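PDB 3K4I: uncharacterized protein, which is of unknown function but belongs to the Aldolase/RraA family and forms a three-chain assembly with magnesium ions bound between subunits. Local coordinates for residues 18-21 with 22-25; 98-101 with 102-106; 194-197 with 198-202. One frame throughout, in Å; residues are numbered along the deposited sequence.

Overall arrangement
Along the chain the three contacts come in series: 18-25, then 98-106, then 194-202. Interaction 1 runs from the last turn of helix 14-19 into the loop before helix 25-33, while interaction 3 lies on helix 186-207. Their centres are about 13 Å apart and they touch, E19 OE1 meeting R194 NH2 at 2.6 Å in a salt bridge. Interaction 2, at the start of helix 102-110, stands on the opposite side of the chain's centre from interaction 3, the two centres about 37 Å apart. Each of these two distant contacts supplies one carboxylate to a magnesium ion whose other protein ligand comes from a neighbouring subunit, so the D102 region of one subunit meets the E200 region of another across the trimer.

Interaction 1 (18-21 with 22-25); sequences DECE and HLDT
E21 and H22 carry their CG atoms anti to their own carbonyl carbons (chi1 -85° and -49°), which lays the two side chains alongside each other and pointing the same way. They sit where the chain leaves helix 14-19 and turns toward helix 25-33, a short link between two helices in this RraA-like protein. The E21 chain runs extended beyond CG, but the part that meets the imidazole is its base: CB stands over one ring face, 4.2 Å from the centroid of the H22 ring and 27° off the ring normal, a CH-pi contact. The carboxylate ends beside the ring without bonding to it, E21 OE1 lying 4.0 Å from H22 NE2. Both residues are exposed and touch a crystal neighbour, so their rotamers may partly reflect the lattice.

Below this pair the backbone closes through successive bonds spaced three residues apart. E21 N donates to D18 O, and H22 N donates to E19 O at 3.1 Å. A weak bond of 3.3 Å joins L23 N to C20 O. The E19 oxygen also lies at the edge of the H22 ring, near its plane.

On the buried side the C20 and L23 side chains pack on V190 of helix 186-207, and C20 also reaches strand 170-174, while R52 NH2 bonds to C20 O. Helix 186-207 takes up polar groups here as well, R194 forming a salt bridge with E19 and E197 OE2 accepting a hydrogen bond from D24 N. L23 CG packs 3.8 Å from E19 O, and between the two buried side chains C20 SG lies 4.2 Å from L23 CD1.

Interaction 2 (98-101 with 102-106); sequences TVWG and DIMTH. With MG (magnesium ion), chain H.
W100, G101 and M104, a selenomethionine in this model, bury the most surface here, where a loop runs into the N-terminal turn of helix 102-110. M104 CB sits squarely over the six-membered ring of the W100 indole, 3.6 Å from its centroid and 2° off its normal, a CH-pi contact. The bend at chi3 then brings M104 CE to 3.6 Å from W100 CE3, while SE keeps an oblique Met-aromatic contact with the same ring.

G101 occupies the N-cap position, and its oxygen accepts two bonds: T105 N donates to G101 O at 3.0 Å, and T105 OG1 donates to G101 O at 2.8 Å from above the carbonyl plane. The threonine oxygen also accepts a weak, bent bond from W100 NE1 (2.9 Å), so one hydroxyl links the indole to the helix start.

The D102 side chain leads away from the 98-101 segment, its OD2 binding a magnesium ion at 2.1 Å. Four waters and E200 OE1 of the third subunit complete six ligands. Carboxylates of two chains thus share one cation, whose positive charge probably offsets the repulsion that would otherwise oppose their approach.

Interaction 3 (194-197 with 198-202); sequences RAVE and QTERR. With MG (magnesium ion), chain E.
R194 and Q198, one turn apart on helix 186-207, lie side by side and point the same way, but their flat ends are turned steeply: the guanidinium and amide planes stand 78° apart. They meet at the flank of the arginine chain, R194 CD coming 4.1 Å from Q198 NE2, while the guanidinium pairs with E19. The R201 guanidinium has only an oblique relation to E197 O; its side chain touches the earlier turn through CB, near E197 O, which also takes the bond from R201 N. Within 198-202, and apart from the contact with 194-197, one face of the R202 guanidinium has Q198 O 4.2 Å above its plane, toward the rim.

Behind these groups the backbone bonds follow the i to i+4 pattern. T199 N donates to A195 O at 3.0 Å with a nearly straight N-H...O angle of 175°, and a weak bond from T199 OG1 reaches the same A195 oxygen at 3.3 Å. V196 and E200 also run alongside each other. With CG anti to the carbonyl carbon (chi1 -82°), the glutamate places CG 3.4 Å from V196 O and then extends outward, where E200 OE2 lies 3.9 Å from V196 CG1.

The E200 carboxylate binds its magnesium ion through one oxygen: E200 OE1 is 2.4 Å from the metal, while OE2 stays 3.7 Å from it. Four waters and D102 OD2 of the second subunit fill the remaining positions. E197 OE2, besides its bond with D24, accepts one from S27 OG, tying this turn to helix 25-33. Helix 186-207 is here a regular, surface-lying alpha-helix that contributes a single carboxylate to a hydrated, intersubunit magnesium site.

Interaction 1 (18-21 with 22-25)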
ATOM      1  N   ASP C  18      11.637  20.522  17.679  1.00 13.19           N
ATOM      2  CA  ASP C  18      10.288  21.063  17.800  1.00 14.27           C
ATOM      3  C   ASP C  18       9.813  21.677  16.490  1.00 13.90           C
ATOM      4  O   ASP C  18       8.675  21.439  16.070  1.00 13.85           O
ATOM      5  CB  ASP C  18      10.164  22.033  18.988  1.00 15.80           C
ATOM      6  CG  ASP C  18      10.406  21.339  20.327  1.00 13.87           C
ATOM      7  OD1 ASP C  18      10.070  20.138  20.438  1.00 17.69           O
ATOM      8  OD2 ASP C  18      10.945  21.971  21.255  1.00 17.83           O
ATOM      9  N   GLU C  19      10.704  22.417  15.828  1.00 14.07           N
ATOM     10  CA  GLU C  19      10.425  23.010  14.524  1.00 14.45           C
ATOM     11  C   GLU C  19       9.958  21.997  13.487  1.00 13.30           C
ATOM     12  O   GLU C  19       9.106  22.322  12.672  1.00 12.26           O
ATOM     13  CB  GLU C  19      11.646  23.711  13.973  1.00 14.99           C
ATOM     14  CG  GLU C  19      12.064  24.929  14.755  1.00 30.63           C
ATOM     15  CD  GLU C  19      13.102  25.735  14.010  1.00 16.89           C
ATOM     16  OE1 GLU C  19      12.698  26.573  13.185  1.00 31.04           O
ATOM     17  OE2 GLU C  19      14.315  25.513  14.242  1.00 31.20           O
ATOM     18  N   CYS C  20      10.524  20.786  13.528  1.00 13.73           N
ATOM     19  CA  CYS C  20      10.176  19.699  12.588  1.00 13.84           C
ATOM     20  C   CYS C  20       8.752  19.159  12.716  1.00 15.28           C
ATOM     21  O   CYS C  20       8.276  18.408  11.855  1.00 14.55           O
ATOM     22  CB  CYS C  20      11.175  18.556  12.739  1.00 14.43           C
ATOM     23  SG  CYS C  20      12.710  18.837  11.857  1.00 14.74           S
ATOM     24  N   GLU C  21       8.070  19.535  13.794  1.00 16.93           N
ATOM     25  CA  GLU C  21       6.628  19.298  13.957  1.00 18.05           C
ATOM     26  C   GLU C  21       5.812  19.891  12.821  1.00 18.32           C
ATOM     27  O   GLU C  21       4.730  19.395  12.514  1.00 19.80           O
ATOM     28  CB  GLU C  21       6.123  19.927  15.259  1.00 19.13           C
ATOM     29  CG  GLU C  21       6.272  19.078  16.512  1.00 28.78           C
ATOM     30  CD  GLU C  21       5.772  19.786  17.770  1.00 21.17           C
ATOM     31  OE1 GLU C  21       4.812  20.610  17.685  1.00 29.27           O
ATOM     32  OE2 GLU C  21       6.349  19.519  18.855  1.00 28.86           O
ATOM     33  N   HIS C  22       6.313  20.965  12.224  1.00 18.13           N
ATOM     34  CA  HIS C  22       5.597  21.682  11.166  1.00 18.67           C
ATOM     35  C   HIS C  22       6.318  21.617   9.825  1.00 18.06           C
ATOM     36  O   HIS C  22       6.046  22.436   8.932  1.00 17.89           O
ATOM     37  CB  HIS C  22       5.380  23.152  11.556  1.00 20.53           C
ATOM     38  CG  HIS C  22       4.806  23.329  12.928  1.00 22.99           C
ATOM     39  ND1 HIS C  22       3.448  23.321  13.171  1.00 22.69           N
ATOM     40  CD2 HIS C  22       5.403  23.520  14.129  1.00 22.07           C
ATOM     41  CE1 HIS C  22       3.233  23.506  14.462  1.00 22.26           C
ATOM     42  NE2 HIS C  22       4.403  23.626  15.065  1.00 22.99           N
ATOM     43  N   LEU C  23       7.225  20.642   9.680  1.00 16.32           N
ATOM     44  CA  LEU C  23       7.940  20.459   8.430  1.00 15.03           C
ATOM     45  C   LEU C  23       7.613  19.109   7.816  1.00 14.27           C
ATOM     46  O   LEU C  23       7.587  18.099   8.511  1.00 15.00           O
ATOM     47  CB  LEU C  23       9.464  20.608   8.616  1.00 14.55           C
ATOM     48  CG  LEU C  23       9.990  21.980   9.037  1.00 12.55           C
ATOM     49  CD1 LEU C  23      11.505  21.969   9.292  1.00 14.35           C
ATOM     50  CD2 LEU C  23       9.607  23.126   8.051  1.00 15.51           C
ATOM     51  N   ASP C  24       7.380  19.119   6.506  1.00 14.03           N
ATOM     52  CA  ASP C  24       7.087  17.924   5.719  1.00 13.96           C
ATOM     53  C   ASP C  24       8.397  17.315   5.234  1.00 10.26           C
ATOM     54  O   ASP C  24       9.409  18.030   5.077  1.00  8.84           O
ATOM     55  CB  ASP C  24       6.317  18.336   4.455  1.00 17.20           C
ATOM     56  CG  ASP C  24       4.927  18.886   4.741  1.00 18.20           C
ATOM     57  OD1 ASP C  24       4.395  19.596   3.869  1.00 20.43           O
ATOM     58  OD2 ASP C  24       4.346  18.598   5.807  1.00 19.85           O
ATOM     59  N   THR C  25       8.379  16.009   4.970  1.00  7.51           N
ATOM     60  CA  THR C  25       9.544  15.360   4.346  1.00  6.22           C
ATOM     61  C   THR C  25       9.998  16.050   3.070  1.00  6.47           C
ATOM     62  O   THR C  25      11.206  16.087   2.797  1.00  6.53           O
ATOM     63  CB  THR C  25       9.290  13.869   4.092  1.00  4.92           C
ATOM     64  OG1 THR C  25       8.034  13.710   3.432  1.00  5.80           O
ATOM     65  CG2 THR C  25       9.272  13.103   5.440  1.00  6.67           C
TER

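Interaction 2 (98-101 with 102-106)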
ATOM      1  N   THR C  98      10.100 -10.727  10.003  1.00  6.45           N
ATOM      2  CA  THR C  98       9.785  -9.385  10.527  1.00  6.39           C
ATOM      3  C   THR C  98      10.680  -9.022  11.707  1.00  6.10           C
ATOM      4  O   THR C  98      11.153  -9.899  12.445  1.00  7.49           O
ATOM      5  CB  THR C  98       8.322  -9.309  10.950  1.00  6.03           C
ATOM      6  OG1 THR C  98       8.060 -10.332  11.914  1.00  6.30           O
ATOM      7  CG2 THR C  98       7.412  -9.518   9.739  1.00  7.21           C
ATOM      8  N   VAL C  99      10.926  -7.727  11.875  1.00  4.59           N
ATOM      9  CA  VAL C  99      11.801  -7.245  12.934  1.00  4.56           C
ATOM     10  C   VAL C  99      11.092  -6.163  13.758  1.00  6.50           C
ATOM     11  O   VAL C  99      11.747  -5.304  14.357  1.00  7.92           O
ATOM     12  CB  VAL C  99      13.190  -6.749  12.421  1.00  4.52           C
ATOM     13  CG1 VAL C  99      14.048  -7.919  11.880  1.00  3.92           C
ATOM     14  CG2 VAL C  99      13.057  -5.658  11.394  1.00  4.40           C
ATOM     15  N   TRP C 100       9.764  -6.233  13.799  1.00  5.40           N
ATOM     16  CA  TRP C 100       8.958  -5.332  14.682  1.00  6.39           C
ATOM     17  C   TRP C 100       7.578  -5.964  14.841  1.00  7.63           C
ATOM     18  O   TRP C 100       7.032  -6.513  13.876  1.00  7.49           O
ATOM     19  CB  TRP C 100       8.796  -3.961  14.062  1.00  6.13           C
ATOM     20  CG  TRP C 100       8.234  -2.946  15.037  1.00  3.96           C
ATOM     21  CD1 TRP C 100       6.932  -2.567  15.170  1.00  5.15           C
ATOM     22  CD2 TRP C 100       8.977  -2.225  16.018  1.00  5.03           C
ATOM     23  NE1 TRP C 100       6.811  -1.614  16.190  1.00  5.17           N
ATOM     24  CE2 TRP C 100       8.054  -1.394  16.719  1.00  4.95           C
ATOM     25  CE3 TRP C 100      10.345  -2.181  16.359  1.00  4.43           C
ATOM     26  CZ2 TRP C 100       8.447  -0.550  17.776  1.00  5.27           C
ATOM     27  CZ3 TRP C 100      10.746  -1.364  17.418  1.00  6.44           C
ATOM     28  CH2 TRP C 100       9.787  -0.531  18.105  1.00  3.88           C
ATOM     29  N   GLY C 101       7.016  -5.910  16.043  1.00  6.67           N
ATOM     30  CA  GLY C 101       5.671  -6.448  16.251  1.00  6.98           C
ATOM     31  C   GLY C 101       5.035  -5.818  17.477  1.00  8.43           C
ATOM     32  O   GLY C 101       5.460  -4.736  17.887  1.00  8.00           O
ATOM     33  N   ASP C 102       4.057  -6.506  18.050  1.00  8.72           N
ATOM     34  CA  ASP C 102       3.213  -5.921  19.111  1.00  8.96           C
ATOM     35  C   ASP C 102       3.951  -5.557  20.388  1.00  8.78           C
ATOM     36  O   ASP C 102       3.739  -4.455  20.937  1.00  9.23           O
ATOM     37  CB  ASP C 102       1.966  -6.779  19.410  1.00 10.04           C
ATOM     38  CG  ASP C 102       2.276  -8.251  19.747  1.00  8.61           C
ATOM     39  OD1 ASP C 102       3.439  -8.678  19.975  1.00 11.42           O
ATOM     40  OD2 ASP C 102       1.283  -9.015  19.797  1.00 12.57           O
ATOM     41  N   ILE C 103       4.784  -6.478  20.878  1.00  8.13           N
ATOM     42  CA  ILE C 103       5.552  -6.245  22.106  1.00  8.32           C
ATOM     43  C   ILE C 103       6.391  -4.972  21.982  1.00  7.78           C
ATOM     44  O   ILE C 103       6.314  -4.066  22.845  1.00  7.48           O
ATOM     45  CB  ILE C 103       6.403  -7.467  22.474  1.00  9.20           C
ATOM     46  CG1 ILE C 103       5.512  -8.639  22.929  1.00 10.38           C
ATOM     47  CG2 ILE C 103       7.390  -7.146  23.579  1.00 10.62           C
ATOM     48  CD1 ILE C 103       6.289  -9.970  23.084  1.00 10.61           C
HETATM   49  N   MSE C 104       7.136  -4.881  20.884  1.00  8.01           N
HETATM   50  CA  MSE C 104       8.001  -3.734  20.643  1.00  9.79           C
HETATM   51  C   MSE C 104       7.177  -2.449  20.494  1.00  8.55           C
HETATM   52  O   MSE C 104       7.572  -1.402  21.001  1.00  7.67           O
HETATM   53  CB  MSE C 104       8.915  -3.993  19.448  1.00 14.43           C
HETATM   54  CG  MSE C 104       9.798  -5.179  19.734  1.00 11.30           C
HETATM   55 SE   MSE C 104      10.658  -5.897  18.174  1.00 25.15          SE
HETATM   56  CE  MSE C 104      12.116  -4.704  18.235  1.00 12.15           C
ATOM     57  N   THR C 105       6.033  -2.547  19.807  1.00  7.50           N
ATOM     58  CA  THR C 105       5.118  -1.405  19.670  1.00  7.05           C
ATOM     59  C   THR C 105       4.618  -0.917  21.025  1.00  6.27           C
ATOM     60  O   THR C 105       4.684   0.257  21.300  1.00  6.24           O
ATOM     61  CB  THR C 105       3.889  -1.776  18.847  1.00  7.44           C
ATOM     62  OG1 THR C 105       4.306  -2.188  17.537  1.00  6.15           O
ATOM     63  CG2 THR C 105       2.932  -0.622  18.744  1.00  6.60           C
ATOM     64  N   HIS C 106       4.113  -1.826  21.852  1.00  6.28           N
ATOM     65  CA  HIS C 106       3.694  -1.444  23.196  1.00  7.35           C
ATOM     66  C   HIS C 106       4.849  -0.876  23.998  1.00  7.29           C
ATOM     67  O   HIS C 106       4.671   0.084  24.753  1.00  8.10           O
ATOM     68  CB  HIS C 106       3.004  -2.596  23.941  1.00  8.87           C
ATOM     69  CG  HIS C 106       1.666  -2.944  23.369  1.00 11.73           C
ATOM     70  ND1 HIS C 106       0.556  -2.147  23.545  1.00 11.37           N
ATOM     71  CD2 HIS C 106       1.264  -3.986  22.605  1.00 10.49           C
ATOM     72  CE1 HIS C 106      -0.476  -2.689  22.918  1.00 11.85           C
ATOM     73  NE2 HIS C 106      -0.070  -3.800  22.331  1.00 12.13           N
TER
HETATM   74 MG    MG H 501       1.062 -11.026  19.421  1.00 21.03          MG
HETATM   75  O   HOH W   1       2.689 -11.073  18.247  1.00 15.96           O
HETATM   76  O   HOH W   2      -0.105 -10.509  17.826  1.00 23.53           O
HETATM   77  O   HOH W   3       0.611 -12.914  18.941  1.00 20.72           O
HETATM   78  O   HOH W   4      -0.564 -11.158  20.640  1.00 18.40           O

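Interaction 3 (194-197 with 198-202)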
ATOM      1  N   ARG C 194      12.413  25.376   6.447  1.00  6.66           N
ATOM      2  CA  ARG C 194      11.405  26.352   6.818  1.00  9.33           C
ATOM      3  C   ARG C 194      11.215  27.431   5.734  1.00  9.88           C
ATOM      4  O   ARG C 194      10.090  27.898   5.482  1.00 10.15           O
ATOM      5  CB  ARG C 194      11.835  26.996   8.126  1.00 12.37           C
ATOM      6  CG  ARG C 194      10.727  27.711   8.802  1.00 31.40           C
ATOM      7  CD  ARG C 194      11.282  28.883   9.529  1.00 18.64           C
ATOM      8  NE  ARG C 194      12.264  28.507  10.545  1.00 32.05           N
ATOM      9  CZ  ARG C 194      12.669  29.325  11.511  1.00 20.79           C
ATOM     10  NH1 ARG C 194      12.154  30.553  11.613  1.00 32.63           N
ATOM     11  NH2 ARG C 194      13.565  28.915  12.396  1.00 32.32           N
ATOM     12  N   ALA C 195      12.325  27.870   5.148  1.00  9.40           N
ATOM     13  CA  ALA C 195      12.336  28.847   4.080  1.00  9.06           C
ATOM     14  C   ALA C 195      11.675  28.294   2.811  1.00  7.88           C
ATOM     15  O   ALA C 195      10.932  29.000   2.130  1.00  7.46           O
ATOM     16  CB  ALA C 195      13.771  29.299   3.800  1.00  9.05           C
ATOM     17  N   VAL C 196      11.959  27.027   2.476  1.00  6.77           N
ATOM     18  CA  VAL C 196      11.266  26.364   1.374  1.00  7.32           C
ATOM     19  C   VAL C 196       9.734  26.346   1.570  1.00  8.52           C
ATOM     20  O   VAL C 196       8.973  26.686   0.649  1.00  9.40           O
ATOM     21  CB  VAL C 196      11.791  24.918   1.192  1.00  8.47           C
ATOM     22  CG1 VAL C 196      10.921  24.146   0.181  1.00  9.03           C
ATOM     23  CG2 VAL C 196      13.229  24.939   0.746  1.00  9.99           C
ATOM     24  N   GLU C 197       9.294  26.001   2.776  1.00  8.49           N
ATOM     25  CA  GLU C 197       7.867  25.943   3.088  1.00 10.64           C
ATOM     26  C   GLU C 197       7.241  27.320   2.954  1.00 10.52           C
ATOM     27  O   GLU C 197       6.153  27.451   2.391  1.00 10.04           O
ATOM     28  CB  GLU C 197       7.600  25.336   4.482  1.00 12.37           C
ATOM     29  CG  GLU C 197       7.867  23.815   4.482  1.00 21.05           C
ATOM     30  CD  GLU C 197       7.040  23.008   5.480  1.00 15.22           C
ATOM     31  OE1 GLU C 197       6.303  23.626   6.298  1.00 21.65           O
ATOM     32  OE2 GLU C 197       7.133  21.752   5.423  1.00 20.47           O
ATOM     33  N   GLN C 198       7.943  28.345   3.441  1.00 11.21           N
ATOM     34  CA  GLN C 198       7.420  29.713   3.339  1.00 12.21           C
ATOM     35  C   GLN C 198       7.221  30.166   1.896  1.00 11.90           C
ATOM     36  O   GLN C 198       6.135  30.637   1.545  1.00 11.77           O
ATOM     37  CB  GLN C 198       8.283  30.714   4.118  1.00 14.40           C
ATOM     38  CG  GLN C 198       8.052  30.658   5.624  1.00 32.64           C
ATOM     39  CD  GLN C 198       9.134  31.374   6.417  1.00 17.91           C
ATOM     40  OE1 GLN C 198      10.225  31.663   5.898  1.00 33.14           O
ATOM     41  NE2 GLN C 198       8.837  31.674   7.684  1.00 33.30           N
ATOM     42  N   THR C 199       8.253  29.983   1.060  1.00 12.21           N
ATOM     43  CA  THR C 199       8.177  30.315  -0.377  1.00 12.81           C
ATOM     44  C   THR C 199       7.017  29.586  -1.057  1.00 12.29           C
ATOM     45  O   THR C 199       6.250  30.183  -1.829  1.00 11.16           O
ATOM     46  CB  THR C 199       9.510  29.999  -1.113  1.00 13.17           C
ATOM     47  OG1 THR C 199      10.544  30.851  -0.604  1.00 17.91           O
ATOM     48  CG2 THR C 199       9.365  30.235  -2.610  1.00 17.27           C
ATOM     49  N   GLU C 200       6.877  28.302  -0.749  1.00 13.04           N
ATOM     50  CA  GLU C 200       5.842  27.469  -1.354  1.00 13.77           C
ATOM     51  C   GLU C 200       4.438  27.858  -0.929  1.00 12.43           C
ATOM     52  O   GLU C 200       3.492  27.779  -1.724  1.00 11.37           O
ATOM     53  CB  GLU C 200       6.031  26.024  -0.958  1.00 15.64           C
ATOM     54  CG  GLU C 200       7.021  25.271  -1.747  1.00 26.94           C
ATOM     55  CD  GLU C 200       6.880  23.791  -1.482  1.00 18.90           C
ATOM     56  OE1 GLU C 200       5.828  23.365  -0.894  1.00 25.99           O
ATOM     57  OE2 GLU C 200       7.813  23.063  -1.872  1.00 26.85           O
ATOM     58  N   ARG C 201       4.298  28.244   0.335  1.00 12.48           N
ATOM     59  CA  ARG C 201       2.998  28.661   0.840  1.00 12.12           C
ATOM     60  C   ARG C 201       2.510  29.889   0.072  1.00  9.50           C
ATOM     61  O   ARG C 201       1.332  29.984  -0.269  1.00  8.06           O
ATOM     62  CB  ARG C 201       3.048  28.907   2.345  1.00 15.07           C
ATOM     63  CG  ARG C 201       1.727  29.346   2.976  1.00 29.42           C
ATOM     64  CD  ARG C 201       1.616  28.951   4.453  1.00 19.44           C
ATOM     65  NE  ARG C 201       2.917  28.695   5.062  1.00 30.63           N
ATOM     66  CZ  ARG C 201       3.534  29.497   5.931  1.00 21.71           C
ATOM     67  NH1 ARG C 201       4.733  29.146   6.396  1.00 31.27           N
ATOM     68  NH2 ARG C 201       2.972  30.635   6.338  1.00 31.20           N
ATOM     69  N   ARG C 202       3.418  30.805  -0.235  1.00  8.90           N
ATOM     70  CA  ARG C 202       3.035  32.001  -0.992  1.00  9.55           C
ATOM     71  C   ARG C 202       2.672  31.600  -2.421  1.00  8.25           C
ATOM     72  O   ARG C 202       1.724  32.113  -2.995  1.00  7.66           O
ATOM     73  CB  ARG C 202       4.160  33.034  -0.980  1.00 12.81           C
ATOM     74  CG  ARG C 202       4.484  33.585   0.407  1.00 29.65           C
ATOM     75  CD  ARG C 202       5.317  34.854   0.301  1.00 18.41           C
ATOM     76  NE  ARG C 202       6.720  34.592  -0.025  1.00 30.97           N
ATOM     77  CZ  ARG C 202       7.710  34.552   0.867  1.00 20.92           C
ATOM     78  NH1 ARG C 202       8.954  34.312   0.461  1.00 31.34           N
ATOM     79  NH2 ARG C 202       7.461  34.754   2.165  1.00 31.06           N
TER
HETATM   80 MG    MG E 501       5.480  21.506   0.548  1.00 15.24          MG
HETATM   81  O   HOH W   5       6.168  20.320  -0.882  1.00  7.48           O
HETATM   82  O   HOH W   6       4.837  22.785   2.161  1.00 11.94           O
HETATM   83  O   HOH W   7       7.505  21.924   1.098  1.00 22.16           O
HETATM   84  O   HOH W   8       5.115  19.818   1.520  1.00 15.05           O